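Local coordinates for tight junction protein ZO-3 (Homo sapiens, PDB 3KFV), which serves as a MAGUK-family scaffold that links tight-junction transmembrane proteins such as claudins and occludin to the actin cytoskeleton, at residues 160-165 / 282-287. Sequence-based numbering, arbitrary orientation.
Sequences QKLTAE and ELKAII
In the guanylate kinase-like domain of this MAGUK protein, L162 of helix 155-165 meets L283, K284 and I287 of helix 278-290 on one side of the parallel sheet. Segments 160-165 and 282-287 cross at -71° with their axes 12.1 Å apart, a spacing bridged here by side chains. On the side of helix 155-165, L162 makes the apolar contacts through its two methyl branches. CD1 of L162 reaches tip to tip to CD1 of I287, 4.1 Å away. The same methyl comes more loosely to L283. CD2 of L162 instead lies against the aliphatic stem of K284, 3.9 Å from CG of K284, as the two side chains pass in opposite directions. F170 of strand 170-172 touches both L162 and I287, and L202 of strand 200-203 also packs on L162, so the cluster rests on the sheet.

At the exposed margin E165 and K284 approach from opposite directions. With its CG anti to the backbone N (chi1 -179°) and the chain extended beyond, E165 carries its carboxylate across to the lysine, whose own chain bends at chi3. NZ of K284 donates to OE2 of E165 over 2.9 Å, on the syn side and 18° out of the carboxylate plane. The other oxygen, OE1, is hydrogen-bonded to Y280 OH, so both oxygens are tied to helix 278-290, which should restrict rotation of the carboxylate. K284 therefore has a double role: its methylene stem flanks the buried leucine while its ammonium group forms a salt bridge that probably favours the charged form of E165.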
loop_
_atom_site.group_PDB
_atom_site.type_symbol
_atom_site.label_atom_id
_atom_site.label_comp_id
_atom_site.label_asym_id
_atom_site.label_seq_id
_atom_site.Cartn_x
_atom_site.Cartn_y
_atom_site.Cartn_z
ATOM N N GLN A 160 19.080 3.608 4.337
ATOM C CA GLN A 160 20.402 4.209 4.245
ATOM C C GLN A 160 21.252 3.446 3.239
ATOM O O GLN A 160 21.908 4.043 2.389
ATOM C CB GLN A 160 21.094 4.241 5.611
ATOM N N LYS A 161 21.224 2.122 3.333
ATOM C CA LYS A 161 22.009 1.284 2.435
ATOM C C LYS A 161 21.596 1.454 0.975
ATOM O O LYS A 161 22.443 1.416 0.076
ATOM C CB LYS A 161 21.920 -0.189 2.843
ATOM C CG LYS A 161 22.740 -0.550 4.071
ATOM C CD LYS A 161 23.174 -2.011 4.024
ATOM C CE LYS A 161 24.161 -2.337 5.137
ATOM N NZ LYS A 161 25.329 -1.413 5.123
ATOM N N LEU A 162 20.299 1.643 0.743
ATOM C CA LEU A 162 19.784 1.801 -0.616
ATOM C C LEU A 162 20.269 3.080 -1.283
ATOM O O LEU A 162 20.745 3.058 -2.421
ATOM C CB LEU A 162 18.259 1.779 -0.621
ATOM C CG LEU A 162 17.624 0.402 -0.473
ATOM C CD1 LEU A 162 16.117 0.532 -0.326
ATOM C CD2 LEU A 162 18.002 -0.482 -1.651
ATOM N N THR A 163 20.133 4.196 -0.579
ATOM C CA THR A 163 20.542 5.481 -1.132
ATOM C C THR A 163 22.062 5.607 -1.196
ATOM O O THR A 163 22.603 6.291 -2.066
ATOM C CB THR A 163 19.954 6.657 -0.331
ATOM O OG1 THR A 163 20.124 6.411 1.070
ATOM C CG2 THR A 163 18.477 6.806 -0.623
ATOM N N ALA A 164 22.747 4.943 -0.273
ATOM C CA ALA A 164 24.197 5.000 -0.215
ATOM C C ALA A 164 24.791 4.219 -1.376
ATOM O O ALA A 164 25.834 4.578 -1.920
ATOM C CB ALA A 164 24.689 4.442 1.104
ATOM N N GLU A 165 24.112 3.143 -1.752
ATOM C CA GLU A 165 24.603 2.256 -2.793
ATOM C C GLU A 165 24.155 2.743 -4.166
ATOM O O GLU A 165 24.838 2.517 -5.170
ATOM C CB GLU A 165 24.097 0.837 -2.533
ATOM C CG GLU A 165 24.562 -0.202 -3.529
ATOM C CD GLU A 165 24.062 -1.598 -3.191
ATOM O OE1 GLU A 165 23.558 -1.794 -2.066
ATOM O OE2 GLU A 165 24.172 -2.501 -4.045
ATOM N N GLU A 282 17.450 -9.938 -1.252
ATOM C CA GLU A 282 16.047 -10.176 -1.572
ATOM C C GLU A 282 15.277 -8.865 -1.675
ATOM O O GLU A 282 14.444 -8.696 -2.566
ATOM C CB GLU A 282 15.408 -11.113 -0.545
ATOM C CG GLU A 282 15.437 -12.578 -0.980
ATOM C CD GLU A 282 15.395 -13.569 0.184
ATOM O OE1 GLU A 282 14.542 -13.421 1.091
ATOM O OE2 GLU A 282 16.215 -14.517 0.174
ATOM N N LEU A 283 15.565 -7.930 -0.777
ATOM C CA LEU A 283 14.909 -6.630 -0.833
ATOM C C LEU A 283 15.089 -6.022 -2.212
ATOM O O LEU A 283 14.112 -5.736 -2.898
ATOM C CB LEU A 283 15.455 -5.685 0.238
ATOM C CG LEU A 283 14.938 -4.240 0.226
ATOM C CD1 LEU A 283 13.415 -4.175 0.189
ATOM C CD2 LEU A 283 15.475 -3.457 1.416
ATOM N N LYS A 284 16.341 -5.847 -2.623
ATOM C CA LYS A 284 16.653 -5.165 -3.877
ATOM C C LYS A 284 15.992 -5.831 -5.077
ATOM O O LYS A 284 15.518 -5.159 -5.988
ATOM C CB LYS A 284 18.166 -5.067 -4.078
ATOM C CG LYS A 284 18.825 -3.964 -3.266
ATOM C CD LYS A 284 20.270 -3.754 -3.689
ATOM C CE LYS A 284 21.134 -4.951 -3.335
ATOM N NZ LYS A 284 22.514 -4.817 -3.864
ATOM N N ALA A 285 15.955 -7.160 -5.062
ATOM C CA ALA A 285 15.334 -7.922 -6.139
ATOM C C ALA A 285 13.818 -7.704 -6.152
ATOM O O ALA A 285 13.199 -7.589 -7.214
ATOM C CB ALA A 285 15.666 -9.398 -5.992
ATOM N N ILE A 286 13.226 -7.638 -4.964
ATOM C CA ILE A 286 11.792 -7.448 -4.838
ATOM C C ILE A 286 11.334 -6.067 -5.316
ATOM O O ILE A 286 10.251 -5.929 -5.885
ATOM C CB ILE A 286 11.326 -7.707 -3.397
ATOM C CG1 ILE A 286 11.300 -9.212 -3.126
ATOM C CG2 ILE A 286 9.962 -7.081 -3.143
ATOM C CD1 ILE A 286 10.972 -9.573 -1.703
ATOM N N ILE A 287 12.152 -5.045 -5.098
ATOM C CA ILE A 287 11.804 -3.711 -5.566
ATOM C C ILE A 287 11.825 -3.638 -7.097
ATOM O O ILE A 287 10.893 -3.134 -7.718
ATOM C CB ILE A 287 12.753 -2.651 -4.997
ATOM C CG1 ILE A 287 12.651 -2.607 -3.474
ATOM C CG2 ILE A 287 12.450 -1.287 -5.592
ATOM C CD1 ILE A 287 13.641 -1.647 -2.823
#